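PDB 1LZL: heroin esterase from Rhodococcus sp., which probably hydrolyses the acetyl ester bonds of heroin and related acetyl esters, using an alpha/beta hydrolase fold. Local coordinates for residues 61-66 / 117-122; 124-129 / 219-224; 136-141 / 177-182; 186-191 / 255-260; 251-256 / 281-286. All coordinates share one frame; numbering follows the deposited sequence. Where two conformers were deposited one is given.

Contacts 4 and 5 lie in the core and share strand 252-257, which pairs in parallel with strand 183-187 on one side and strand 280-285 on the other; their centres are 8 Å apart. Five backbone hydrogen bonds hold contact 5, while contact 4 has two, together with side-chain packing and a water bridge. Contact 1, across the chain's centre from them, is a surface contact held by a salt bridge, a water and one backbone bond. Contacts 2 and 3 are partly buried and both use helix 128-142, the first near its start through aromatic packing and one backbone bond, the second near its end through apolar side chains. Contacts 1 and 2 touch, chiefly through Arg-119.

Contact 1: residues 61-66 / 117-122; sequences GDPEVK and EYRLAP
Asp-62 and Arg-119 form the charged part of this contact, a salt bridge with OD2 of Asp-62 2.9 Å from NH2 of Arg-119. The hydrogen bond within it is weak, bent to 129° at the hydrogen, and the carboxylate and guanidinium planes stand 58° apart, so the two groups do not meet as a flat, two-pronged pair. A water completes the link: it donates to OD1 of Asp-62 at 2.8 Å and accepts from NH1 of Arg-119 at 2.9 Å, lying in the guanidinium plane at its edge. The arginine chain bends at chi3 (-65°), which brings the guanidinium up to Asp-62. Its NE forms a second salt bridge, with Asp-132 of helix 128-142.

Van der Waals packing sets carbon against polar groups. CD of Pro-63 approaches NH1 of Arg-119 at 3.9 Å, obliquely to the guanidinium, and CG1 of Val-65 lies 3.6 Å from the carbonyl O of Glu-117.

The backbone contributes one hydrogen bond, from N of Glu-117 to O of Lys-66 (2.9 Å), where strand 65-72 runs beside the end of strand 112-116. The carboxylate of Glu-117 leads away and accepts from the backbone N of Ala-95.

Arg-119 is thus shared by Asp-62 and Asp-132, which would probably favour its charged form and offset the repulsion between the two acids. The loop after strand 112-116 is tied to the segment leading into strand 65-72 and to helix 128-142.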
# COMPACT_ATOMS: atom_id res chain seq x y z
N GLY A 61 13.33 12.21 16.89
CA GLY A 61 14.66 12.55 16.30
C GLY A 61 14.98 11.72 15.07
O GLY A 61 16.20 11.49 14.81
N ASP A 62 13.93 11.22 14.40
CA ASP A 62 14.17 10.26 13.33
C ASP A 62 14.82 10.92 12.13
O ASP A 62 14.67 12.11 11.91
CB ASP A 62 12.83 9.63 12.91
CG ASP A 62 12.23 8.71 13.95
OD1 ASP A 62 12.90 8.41 14.96
OD2 ASP A 62 11.09 8.26 13.70
N PRO A 63 15.54 10.12 11.33
CA PRO A 63 16.16 10.65 10.11
C PRO A 63 15.13 11.19 9.10
O PRO A 63 13.94 10.89 9.14
CB PRO A 63 16.86 9.43 9.51
CG PRO A 63 16.83 8.39 10.52
CD PRO A 63 15.80 8.70 11.54
N GLU A 64 15.59 11.98 8.14
CA GLU A 64 14.80 12.49 7.04
C GLU A 64 14.19 11.31 6.27
O GLU A 64 14.81 10.27 6.20
CB GLU A 64 15.63 13.35 6.07
CG GLU A 64 16.47 14.39 6.80
CD GLU A 64 17.95 14.18 6.47
OE1 GLU A 64 18.59 13.34 7.14
OE2 GLU A 64 18.44 14.82 5.53
N VAL A 65 13.00 11.52 5.76
CA VAL A 65 12.29 10.53 4.95
C VAL A 65 12.33 11.01 3.52
O VAL A 65 11.75 12.06 3.19
CB VAL A 65 10.85 10.37 5.47
CG1 VAL A 65 10.06 9.38 4.64
CG2 VAL A 65 10.91 9.93 6.94
N LYS A 66 13.00 10.22 2.66
CA LYS A 66 12.98 10.67 1.27
C LYS A 66 11.66 10.30 0.57
O LYS A 66 11.02 9.32 0.90
CB LYS A 66 14.11 10.07 0.44
CG LYS A 66 15.47 10.33 1.10
CD LYS A 66 15.80 11.82 1.22
CE LYS A 66 17.24 12.03 1.70
NZ LYS A 66 17.48 13.47 2.05
N GLU A 117 9.74 6.73 0.83
CA GLU A 117 10.79 5.76 1.24
C GLU A 117 10.77 5.58 2.74
O GLU A 117 11.49 6.25 3.49
CB GLU A 117 12.15 6.24 0.75
CG GLU A 117 13.22 5.15 0.90
CD GLU A 117 13.18 4.18 -0.24
OE1 GLU A 117 12.42 3.20 -0.18
OE2 GLU A 117 13.90 4.39 -1.23
N TYR A 118 9.87 4.72 3.24
CA TYR A 118 9.86 4.46 4.68
C TYR A 118 10.94 3.49 5.09
O TYR A 118 11.43 2.68 4.27
CB TYR A 118 8.48 3.99 5.12
CG TYR A 118 7.97 2.71 4.49
CD1 TYR A 118 8.25 1.48 5.09
CD2 TYR A 118 7.23 2.73 3.32
CE1 TYR A 118 7.77 0.32 4.47
CE2 TYR A 118 6.74 1.58 2.70
CZ TYR A 118 7.03 0.39 3.30
OH TYR A 118 6.55 -0.79 2.76
N ARG A 119 11.30 3.55 6.37
CA ARG A 119 12.29 2.57 6.84
C ARG A 119 11.71 1.17 7.00
O ARG A 119 10.57 1.02 7.44
CB ARG A 119 12.78 3.03 8.22
CG ARG A 119 13.70 4.25 8.16
CD ARG A 119 14.01 4.76 9.57
NE ARG A 119 12.73 5.24 10.14
CZ ARG A 119 12.58 5.59 11.41
NH1 ARG A 119 13.62 5.50 12.25
NH2 ARG A 119 11.39 6.00 11.87
N LEU A 120 12.46 0.15 6.68
CA LEU A 120 12.00 -1.23 6.73
C LEU A 120 12.27 -1.88 8.09
O LEU A 120 13.30 -1.62 8.77
CB LEU A 120 12.70 -2.12 5.68
CG LEU A 120 12.50 -1.70 4.23
CD1 LEU A 120 13.31 -2.69 3.38
CD2 LEU A 120 11.04 -1.72 3.84
N ALA A 121 11.35 -2.76 8.45
CA ALA A 121 11.57 -3.70 9.56
C ALA A 121 12.36 -4.91 9.08
O ALA A 121 12.41 -5.18 7.90
CB ALA A 121 10.21 -4.12 10.10
N PRO A 122 12.98 -5.68 9.96
CA PRO A 122 12.99 -5.49 11.41
C PRO A 122 13.98 -4.42 11.90
O PRO A 122 13.95 -4.15 13.13
CB PRO A 122 13.41 -6.88 11.93
CG PRO A 122 14.35 -7.34 10.85
CD PRO A 122 13.74 -6.88 9.54
O HOH W 1 12.97 5.62 15.12

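Contact 2: residues 124-129 / 219-224; sequences TTFPGP and KYYLGE
Phe-126 and Tyr-221 meet through backbone and rings together. N of Phe-126 donates to O of Tyr-221 at 2.8 Å in a nearly straight bond. Above the tyrosine ring, CB of Phe-126 makes a CH-pi contact, 4.1 Å from the ring centroid and 18° off the normal. The phenylalanine ring then presents its edge to the tyrosine face in an offset edge-to-face pair, the planes at 81°. CD1 of Phe-126 comes within 3.3 Å of OH of Tyr-221, which lies near the plane of the phenylalanine ring. CD2 of Leu-222 also touches CB of Phe-126, and CB of Thr-125 sits against O of Tyr-221.

At the edge of the tyrosine ring, CG of Pro-129 packs 3.8 Å from CE1 of Tyr-221. The tyrosine's CG is anti to the backbone N (chi1 -174°), and although its CB points away from 124-129, this torsion brings the ring end back beneath Phe-126. An alanine at Tyr-221 would remove the surface on which CB and the ring edge of Phe-126 rest, and is likely to leave a gap beside Pro-129.

A water donates to O of Phe-126 and O of Leu-222, joining the two backbones a second time. Farther out, Phe-90 stacks with the ring of Tyr-221, while Leu-165 of helix 161-176 touches both Pro-129 and Tyr-221.

Here the C-terminal end of helix 211-222, left at Gly-223 with positive phi, packs on the loop leading into helix 128-142 in the alpha/beta hydrolase fold.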
# COMPACT_ATOMS: atom_id res chain seq x y z
N THR A 124 13.98 -1.29 11.63
CA THR A 124 13.18 -0.25 12.26
C THR A 124 11.79 -0.83 12.51
O THR A 124 11.04 -1.10 11.58
CB THR A 124 13.02 0.97 11.37
OG1 THR A 124 14.31 1.50 11.05
CG2 THR A 124 12.26 2.08 12.09
N THR A 125 11.45 -1.10 13.77
CA THR A 125 10.15 -1.68 14.06
C THR A 125 9.10 -0.60 14.25
O THR A 125 9.43 0.58 14.39
CB THR A 125 10.19 -2.56 15.32
OG1 THR A 125 10.80 -1.79 16.36
CG2 THR A 125 11.06 -3.79 15.05
N PHE A 126 7.84 -1.04 14.23
CA PHE A 126 6.77 -0.11 14.59
C PHE A 126 7.11 0.60 15.88
O PHE A 126 7.63 -0.09 16.79
CB PHE A 126 5.46 -0.95 14.74
CG PHE A 126 4.30 0.01 15.09
CD1 PHE A 126 3.63 0.62 14.04
CD2 PHE A 126 3.93 0.27 16.40
CE1 PHE A 126 2.62 1.56 14.37
CE2 PHE A 126 2.97 1.21 16.74
CZ PHE A 126 2.29 1.84 15.68
N PRO A 127 6.87 1.89 16.05
CA PRO A 127 6.11 2.76 15.16
C PRO A 127 6.87 3.41 14.01
O PRO A 127 6.28 4.22 13.27
CB PRO A 127 5.68 3.88 16.13
CG PRO A 127 6.85 3.98 17.07
CD PRO A 127 7.32 2.57 17.29
N GLY A 128 8.14 3.11 13.83
CA GLY A 128 8.94 3.89 12.88
C GLY A 128 8.39 4.01 11.48
O GLY A 128 8.32 5.09 10.91
N PRO A 129 8.05 2.87 10.86
CA PRO A 129 7.59 2.96 9.47
C PRO A 129 6.32 3.79 9.32
O PRO A 129 6.23 4.56 8.33
CB PRO A 129 7.37 1.49 9.06
CG PRO A 129 8.40 0.78 9.91
CD PRO A 129 8.22 1.48 11.28
N LYS A 219 5.77 -10.32 12.81
CA LYS A 219 6.85 -10.44 13.82
C LYS A 219 7.98 -9.47 13.50
O LYS A 219 8.47 -8.78 14.40
CB LYS A 219 7.31 -11.89 13.88
CG LYS A 219 8.40 -12.17 14.93
CD LYS A 219 7.89 -11.63 16.26
CE LYS A 219 8.78 -11.92 17.46
NZ LYS A 219 8.05 -11.57 18.71
N TYR A 220 8.44 -9.38 12.26
CA TYR A 220 9.48 -8.41 11.90
C TYR A 220 9.03 -6.99 12.22
O TYR A 220 9.83 -6.21 12.75
CB TYR A 220 9.78 -8.49 10.41
CG TYR A 220 10.48 -9.76 9.99
CD1 TYR A 220 11.37 -10.40 10.84
CD2 TYR A 220 10.25 -10.28 8.74
CE1 TYR A 220 11.98 -11.58 10.38
CE2 TYR A 220 10.84 -11.45 8.27
CZ TYR A 220 11.72 -12.08 9.12
OH TYR A 220 12.32 -13.24 8.68
N TYR A 221 7.78 -6.67 11.88
CA TYR A 221 7.32 -5.27 12.04
C TYR A 221 7.11 -4.86 13.49
O TYR A 221 7.49 -3.77 13.91
CB TYR A 221 5.97 -5.20 11.30
CG TYR A 221 5.34 -3.82 11.20
CD1 TYR A 221 6.08 -2.66 10.99
CD2 TYR A 221 3.96 -3.71 11.28
CE1 TYR A 221 5.45 -1.43 10.90
CE2 TYR A 221 3.30 -2.49 11.18
CZ TYR A 221 4.09 -1.35 10.99
OH TYR A 221 3.46 -0.10 10.87
N LEU A 222 6.48 -5.73 14.29
CA LEU A 222 6.12 -5.34 15.65
C LEU A 222 7.26 -5.61 16.65
O LEU A 222 7.24 -4.96 17.71
CB LEU A 222 4.85 -6.09 16.06
CG LEU A 222 3.65 -5.73 15.11
CD1 LEU A 222 2.40 -6.43 15.58
CD2 LEU A 222 3.44 -4.22 15.01
N GLY A 223 8.20 -6.47 16.28
CA GLY A 223 9.40 -6.60 17.11
C GLY A 223 9.42 -7.77 18.10
O GLY A 223 8.43 -8.49 18.28
N GLU A 224 10.57 -7.94 18.75
CA GLU A 224 10.91 -9.17 19.46
C GLU A 224 10.13 -9.28 20.77
O GLU A 224 10.13 -10.33 21.44
CB GLU A 224 12.41 -9.26 19.70
CG GLU A 224 13.25 -9.24 18.41
CD GLU A 224 13.22 -10.62 17.76
OE1 GLU A 224 12.43 -11.45 18.28
OE2 GLU A 224 13.95 -10.86 16.76
O HOH W 2 6.41 -2.42 17.79

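Contact 3: residues 136-141 / 177-182; sequences ALLYIH and GVVPVA
Val-179 fills the tight part of the contact, its two methyl branches reaching different residues of helix 128-142. CG1 lies 3.8 Å from CG of Leu-137 and also packs on CB of His-141; CG2 of Val-179 meets CD2 of Leu-138 at 3.8 Å. Deeper in, CD2 of Leu-137 reaches CG2 of Val-181 at 4.1 Å. With CG of His-141 anti to the backbone N (chi1 179°), the imidazole runs past the valine in the opposite direction, one face over Val-179 and offset toward the ring's rim. NE2 of His-141 comes to 3.5 Å from CD of Pro-180, the two side chains crossing at about a right angle. A serine in place of His-141 would remove the imidazole and would probably strip that flank of Val-179 of its cover, though Leu-137 and Leu-138 would still pack on the valine.

The looser side is more exposed. There CD2 of Leu-138 touches CG1 of Val-178 at 3.9 Å.

No hydrogen bond crosses this contact. Leu-137 also packs on Leu-83, Ile-154 and Val-156 of the central strands and on Thr-169 and Ala-173 of helix 161-176, placing the contact where helix 128-142 meets the link from helix 161-176 to strand 183-187.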
# COMPACT_ATOMS: atom_id res chain seq x y z
N ALA A 136 5.91 12.19 6.16
CA ALA A 136 5.85 12.59 4.76
C ALA A 136 4.53 13.30 4.50
O ALA A 136 4.44 14.30 3.80
CB ALA A 136 5.98 11.34 3.86
N LEU A 137 3.41 12.83 5.07
CA LEU A 137 2.11 13.48 4.92
C LEU A 137 2.12 14.88 5.51
O LEU A 137 1.65 15.82 4.85
CB LEU A 137 1.03 12.59 5.58
CG LEU A 137 -0.39 13.17 5.50
CD1 LEU A 137 -0.87 13.29 4.04
CD2 LEU A 137 -1.41 12.36 6.31
N LEU A 138 2.64 15.00 6.73
CA LEU A 138 2.77 16.34 7.36
C LEU A 138 3.55 17.29 6.48
O LEU A 138 3.19 18.46 6.34
CB LEU A 138 3.47 16.17 8.72
CG LEU A 138 2.61 15.60 9.86
CD1 LEU A 138 3.46 15.30 11.08
CD2 LEU A 138 1.54 16.63 10.25
N TYR A 139 4.65 16.78 5.94
CA TYR A 139 5.50 17.62 5.09
C TYR A 139 4.78 18.03 3.83
O TYR A 139 4.81 19.22 3.48
CB TYR A 139 6.77 16.82 4.76
CG TYR A 139 7.59 17.52 3.69
CD1 TYR A 139 8.40 18.60 4.03
CD2 TYR A 139 7.55 17.09 2.36
CE1 TYR A 139 9.14 19.21 3.01
CE2 TYR A 139 8.27 17.68 1.34
CZ TYR A 139 9.07 18.76 1.72
OH TYR A 139 9.80 19.40 0.74
N ILE A 140 4.20 17.08 3.08
CA ILE A 140 3.57 17.50 1.80
C ILE A 140 2.43 18.48 2.05
O ILE A 140 2.22 19.39 1.23
CB ILE A 140 3.17 16.36 0.87
CG1 ILE A 140 2.13 15.43 1.46
CG2 ILE A 140 4.44 15.62 0.42
CD1 ILE A 140 1.78 14.32 0.47
N HIS A 141 1.70 18.33 3.15
CA HIS A 141 0.57 19.19 3.46
C HIS A 141 1.10 20.58 3.81
O HIS A 141 0.58 21.57 3.26
CB HIS A 141 -0.23 18.60 4.64
CG HIS A 141 -1.37 19.51 4.97
ND1 HIS A 141 -1.34 20.23 6.13
CD2 HIS A 141 -2.51 19.84 4.30
CE1 HIS A 141 -2.45 20.97 6.19
NE2 HIS A 141 -3.17 20.75 5.10
N GLY A 177 -5.81 15.51 13.71
CA GLY A 177 -6.56 16.68 13.29
C GLY A 177 -5.76 17.76 12.62
O GLY A 177 -6.23 18.90 12.54
N VAL A 178 -4.57 17.44 12.11
CA VAL A 178 -3.73 18.43 11.43
C VAL A 178 -3.92 18.40 9.93
O VAL A 178 -4.13 19.39 9.25
CB VAL A 178 -2.26 18.22 11.85
CG1 VAL A 178 -1.35 19.18 11.09
CG2 VAL A 178 -2.12 18.42 13.35
N VAL A 179 -3.83 17.21 9.34
CA VAL A 179 -3.84 17.09 7.87
C VAL A 179 -5.17 16.49 7.41
O VAL A 179 -5.44 15.35 7.85
CB VAL A 179 -2.74 16.14 7.36
CG1 VAL A 179 -2.79 16.06 5.82
CG2 VAL A 179 -1.40 16.60 7.88
N PRO A 180 -5.92 17.16 6.56
CA PRO A 180 -7.16 16.57 6.02
C PRO A 180 -6.77 15.62 4.87
O PRO A 180 -5.96 15.96 4.00
CB PRO A 180 -7.91 17.78 5.52
CG PRO A 180 -6.82 18.67 5.01
CD PRO A 180 -5.70 18.54 6.02
N VAL A 181 -7.32 14.41 4.88
CA VAL A 181 -7.12 13.44 3.80
C VAL A 181 -8.42 13.31 2.99
O VAL A 181 -9.47 13.03 3.61
CB VAL A 181 -6.62 12.10 4.39
CG1 VAL A 181 -6.54 11.09 3.24
CG2 VAL A 181 -5.27 12.25 5.08
N ALA A 182 -8.34 13.56 1.69
CA ALA A 182 -9.53 13.58 0.83
C ALA A 182 -9.98 12.18 0.38
O ALA A 182 -11.16 11.97 0.09
CB ALA A 182 -9.29 14.43 -0.41

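Contact 4: residues 186-191 / 255-260; sequences LEIPEL and STMELD
Ile-188 and Met-257 cross obliquely, and CG2 of Ile-188 lies only 3.4 Å from CG of Met-257, closer than carbon pairs normally pack. The methionine chain, bent at chi2 and chi3, also brings its CE near the same methyl group. Asp-260 crosses Ile-188 at about a right angle, its OD2 3.7 Å from CB of Ile-188. CG1 of the isoleucine sits between its own backbone N and carbonyl carbon (chi1 60°), a torsion that places CG2 anti to the carbonyl carbon and against Met-257.

Glu-187 and Ser-255 point to the same face of the sheet, with OG of Ser-255 3.7 Å from CG of Glu-187. A water joins their polar ends, donating to OE2 of Glu-187 at 3.2 Å and bonded to OG of Ser-255 at 2.8 Å.

Beneath these side chains the strands pair in parallel. N of Ser-255 donates to O of Leu-186 at 3.1 Å, and N of Ile-188 to O of Ser-255 at 2.8 Å; the second is more bent, 134° at the hydrogen, as strand 183-187 gives way to the loop.

OD2 of Asp-260 is hydrogen-bonded to ND1 of His-290, and OD1 caps N of Leu-262. Ser-160 lies in a GxSxG sequence, consistent with a nucleophile elbow, and with His-290 and Asp-260 probably forms the Ser-His-Asp triad of alpha/beta hydrolases, the acid lying in the loop after strand 252-257.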
# COMPACT_ATOMS: atom_id res chain seq x y z
N LEU A 186 -6.59 1.61 -0.83
CA LEU A 186 -6.00 0.46 -0.18
C LEU A 186 -5.98 -0.74 -1.11
O LEU A 186 -7.07 -1.32 -1.36
CB LEU A 186 -6.77 0.15 1.13
CG LEU A 186 -6.88 1.33 2.11
CD1 LEU A 186 -7.63 0.90 3.36
CD2 LEU A 186 -5.51 1.90 2.49
N GLU A 187 -4.83 -1.13 -1.61
CA GLU A 187 -4.80 -2.27 -2.53
C GLU A 187 -4.26 -3.49 -1.82
O GLU A 187 -3.14 -3.40 -1.29
CB GLU A 187 -3.92 -1.86 -3.73
CG GLU A 187 -3.71 -2.85 -4.83
CD GLU A 187 -3.04 -2.24 -6.07
OE1 GLU A 187 -2.34 -1.21 -5.97
OE2 GLU A 187 -3.26 -2.87 -7.15
N ILE A 188 -5.01 -4.58 -1.83
CA ILE A 188 -4.64 -5.83 -1.14
C ILE A 188 -3.98 -5.54 0.22
O ILE A 188 -2.92 -6.01 0.55
CB ILE A 188 -3.81 -6.75 -2.04
CG1 ILE A 188 -2.46 -6.20 -2.56
CG2 ILE A 188 -4.67 -7.22 -3.20
CD1 ILE A 188 -1.64 -7.15 -3.44
N PRO A 189 -4.64 -4.71 1.06
CA PRO A 189 -3.93 -4.25 2.26
C PRO A 189 -3.67 -5.31 3.32
O PRO A 189 -4.50 -6.23 3.48
CB PRO A 189 -4.93 -3.20 2.84
CG PRO A 189 -6.28 -3.66 2.36
CD PRO A 189 -6.01 -4.15 0.94
N GLU A 190 -2.59 -5.19 4.08
CA GLU A 190 -2.19 -6.02 5.21
C GLU A 190 -2.54 -5.25 6.47
O GLU A 190 -1.86 -4.27 6.83
CB GLU A 190 -0.70 -6.31 5.11
CG GLU A 190 -0.15 -7.19 6.23
CD GLU A 190 1.32 -7.50 6.06
OE1 GLU A 190 1.98 -7.00 5.15
OE2 GLU A 190 1.80 -8.29 6.92
N LEU A 191 -3.64 -5.67 7.14
CA LEU A 191 -4.32 -4.83 8.15
C LEU A 191 -4.40 -5.43 9.55
O LEU A 191 -4.59 -4.71 10.52
CB LEU A 191 -5.75 -4.52 7.69
CG LEU A 191 -5.90 -3.71 6.40
CD1 LEU A 191 -7.33 -3.82 5.88
CD2 LEU A 191 -5.49 -2.27 6.62
N SER A 255 -9.31 -2.97 -2.63
CA SER A 255 -9.37 -4.17 -3.46
C SER A 255 -8.73 -5.35 -2.74
O SER A 255 -7.77 -5.24 -1.98
CB SER A 255 -8.70 -3.94 -4.82
OG SER A 255 -7.31 -3.61 -4.59
N THR A 256 -9.28 -6.54 -3.00
CA THR A 256 -8.75 -7.81 -2.50
C THR A 256 -8.72 -8.80 -3.66
O THR A 256 -9.33 -8.65 -4.73
CB THR A 256 -9.62 -8.35 -1.35
OG1 THR A 256 -10.97 -8.53 -1.82
CG2 THR A 256 -9.66 -7.38 -0.17
N MET A 257 -7.94 -9.88 -3.46
CA MET A 257 -7.75 -10.93 -4.44
C MET A 257 -8.26 -12.25 -3.87
O MET A 257 -8.21 -12.47 -2.67
CB MET A 257 -6.28 -11.04 -4.83
CG MET A 257 -5.69 -9.74 -5.32
SD MET A 257 -6.34 -9.18 -6.90
CE MET A 257 -6.63 -7.45 -6.63
N GLU A 258 -8.74 -13.12 -4.78
CA GLU A 258 -9.41 -14.33 -4.30
C GLU A 258 -8.54 -15.26 -3.45
O GLU A 258 -8.97 -15.74 -2.41
CB GLU A 258 -9.91 -15.08 -5.54
CG GLU A 258 -10.68 -16.33 -5.12
CD GLU A 258 -11.33 -17.12 -6.22
OE1 GLU A 258 -11.81 -16.49 -7.19
OE2 GLU A 258 -11.40 -18.38 -6.08
N LEU A 259 -7.34 -15.54 -3.94
CA LEU A 259 -6.45 -16.52 -3.35
C LEU A 259 -5.38 -15.86 -2.50
O LEU A 259 -4.32 -16.43 -2.22
CB LEU A 259 -5.79 -17.38 -4.46
CG LEU A 259 -6.77 -18.21 -5.29
CD1 LEU A 259 -6.00 -19.06 -6.28
CD2 LEU A 259 -7.62 -19.13 -4.42
N ASP A 260 -5.64 -14.66 -1.99
CA ASP A 260 -4.78 -13.94 -1.07
C ASP A 260 -5.14 -14.18 0.37
O ASP A 260 -6.32 -13.99 0.81
CB ASP A 260 -4.92 -12.45 -1.40
CG ASP A 260 -3.99 -11.52 -0.67
OD1 ASP A 260 -3.26 -11.97 0.25
OD2 ASP A 260 -3.97 -10.35 -1.06
O HOH W 3 -6.30 -3.81 -7.23

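Contact 5: residues 251-256 / 281-286; sequences PTYLST and ELHSFP
The Tyr-253 ring receives the Glu-281 carboxylate at its edge: CD of Glu-281 is 3.6 Å from CE2 of Tyr-253, with ring and carboxylate planes 75° apart. The glutamate's CG is anti to its N (chi1 -179°) and the chain continues extended, which carries the carboxylate along the tyrosine. Around the edge of Phe-285, near its plane, come OH of Tyr-253, 3.8 Å from CE1 of Phe-285, CB of Ser-255 and the carbonyl O of Thr-256. One face of the phenyl ring has CG of His-283 over it, and CZ of Phe-285 in turn lies over one face of the imidazole, offset toward its rim.

On the face bearing Leu-254 and Thr-256, CD2 of Leu-254 lies 4.0 Å from CD1 of Leu-282, the two side by side and pointing the same way. OG1 of Thr-256 and OG of Ser-284 share a hydrogen bond of 2.7 Å.

Five backbone hydrogen bonds join the parallel strands, whose axes are 13° apart. They alternate in direction, from N of Glu-281 to O of Thr-252 (2.9 Å), through N of Leu-254 to O of Glu-281 (2.8 Å), to N of Phe-285 and O of Thr-256 (2.9 Å). Helix 263-275 makes the beta-alpha-beta crossover between them.

OH of Tyr-253 and ND1 of His-283 both hydrogen-bond to OE2 of Glu-307 in helix 299-315. One carboxylate oxygen thus joins two strands to that helix, and its charge would probably polarise both groups; on the Leu-254/Thr-256 face the hydroxyls of Thr-256 and Ser-284 satisfy each other.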
# COMPACT_ATOMS: atom_id res chain seq x y z
N PRO A 251 -13.40 8.91 2.10
CA PRO A 251 -13.92 7.97 1.07
C PRO A 251 -12.76 7.06 0.67
O PRO A 251 -11.59 7.49 0.58
CB PRO A 251 -14.37 8.86 -0.09
CG PRO A 251 -14.59 10.21 0.52
CD PRO A 251 -13.68 10.30 1.72
N THR A 252 -13.06 5.77 0.51
CA THR A 252 -12.01 4.77 0.38
C THR A 252 -12.27 3.82 -0.78
O THR A 252 -13.42 3.49 -1.04
CB THR A 252 -12.02 3.95 1.68
OG1 THR A 252 -11.63 4.83 2.75
CG2 THR A 252 -11.02 2.77 1.69
N TYR A 253 -11.22 3.37 -1.43
CA TYR A 253 -11.25 2.30 -2.40
C TYR A 253 -10.47 1.15 -1.75
O TYR A 253 -9.35 1.41 -1.26
CB TYR A 253 -10.59 2.70 -3.73
CG TYR A 253 -10.54 1.54 -4.72
CD1 TYR A 253 -9.46 0.66 -4.78
CD2 TYR A 253 -11.61 1.32 -5.59
CE1 TYR A 253 -9.42 -0.39 -5.67
CE2 TYR A 253 -11.60 0.27 -6.53
CZ TYR A 253 -10.49 -0.57 -6.54
OH TYR A 253 -10.39 -1.63 -7.42
N LEU A 254 -10.98 -0.07 -1.76
CA LEU A 254 -10.23 -1.22 -1.20
C LEU A 254 -10.39 -2.39 -2.13
O LEU A 254 -11.54 -2.77 -2.45
CB LEU A 254 -10.75 -1.55 0.21
CG LEU A 254 -9.82 -2.41 1.06
CD1 LEU A 254 -10.07 -2.20 2.54
CD2 LEU A 254 -9.99 -3.91 0.74
N SER A 255 -9.31 -2.97 -2.63
CA SER A 255 -9.37 -4.17 -3.46
C SER A 255 -8.73 -5.35 -2.74
O SER A 255 -7.77 -5.24 -1.98
CB SER A 255 -8.70 -3.94 -4.82
OG SER A 255 -7.31 -3.61 -4.59
N THR A 256 -9.28 -6.54 -3.00
CA THR A 256 -8.75 -7.81 -2.50
C THR A 256 -8.72 -8.80 -3.66
O THR A 256 -9.33 -8.65 -4.73
CB THR A 256 -9.62 -8.35 -1.35
OG1 THR A 256 -10.97 -8.53 -1.82
CG2 THR A 256 -9.66 -7.38 -0.17
N GLU A 281 -15.70 1.96 -2.03
CA GLU A 281 -15.75 1.02 -3.14
C GLU A 281 -14.91 -0.17 -2.70
O GLU A 281 -13.73 -0.01 -2.38
CB GLU A 281 -15.15 1.61 -4.42
CG GLU A 281 -15.22 0.64 -5.58
CD GLU A 281 -15.04 1.26 -6.94
OE1 GLU A 281 -14.71 2.48 -7.05
OE2 GLU A 281 -15.22 0.55 -7.92
N LEU A 282 -15.55 -1.33 -2.68
CA LEU A 282 -14.90 -2.59 -2.32
C LEU A 282 -14.91 -3.50 -3.55
O LEU A 282 -15.98 -3.66 -4.15
CB LEU A 282 -15.61 -3.29 -1.15
CG LEU A 282 -15.18 -4.75 -0.91
CD1 LEU A 282 -13.71 -4.86 -0.53
CD2 LEU A 282 -16.09 -5.32 0.19
N HIS A 283 -13.79 -4.05 -3.97
CA HIS A 283 -13.79 -4.97 -5.10
C HIS A 283 -12.86 -6.14 -4.81
O HIS A 283 -11.64 -5.94 -4.69
CB HIS A 283 -13.34 -4.20 -6.34
CG HIS A 283 -13.76 -4.89 -7.61
ND1 HIS A 283 -13.68 -4.23 -8.82
CD2 HIS A 283 -14.25 -6.11 -7.85
CE1 HIS A 283 -14.11 -5.06 -9.76
NE2 HIS A 283 -14.47 -6.22 -9.22
N SER A 284 -13.47 -7.33 -4.65
CA SER A 284 -12.68 -8.57 -4.58
C SER A 284 -12.71 -9.19 -5.96
O SER A 284 -13.77 -9.51 -6.52
CB SER A 284 -13.27 -9.50 -3.54
OG SER A 284 -12.36 -10.52 -3.09
N PHE A 285 -11.53 -9.35 -6.56
CA PHE A 285 -11.43 -9.76 -7.97
C PHE A 285 -11.38 -11.28 -8.03
O PHE A 285 -10.76 -11.92 -7.13
CB PHE A 285 -10.15 -9.17 -8.58
CG PHE A 285 -10.27 -7.70 -8.93
CD1 PHE A 285 -10.01 -6.74 -7.96
CD2 PHE A 285 -10.69 -7.27 -10.20
CE1 PHE A 285 -10.15 -5.38 -8.20
CE2 PHE A 285 -10.83 -5.91 -10.47
CZ PHE A 285 -10.57 -4.99 -9.48
N PRO A 286 -12.04 -11.90 -9.00
CA PRO A 286 -12.10 -13.36 -9.07
C PRO A 286 -10.85 -13.96 -9.72
O PRO A 286 -10.27 -13.37 -10.64
CB PRO A 286 -13.33 -13.55 -9.98
CG PRO A 286 -13.24 -12.42 -10.96
CD PRO A 286 -12.77 -11.23 -10.11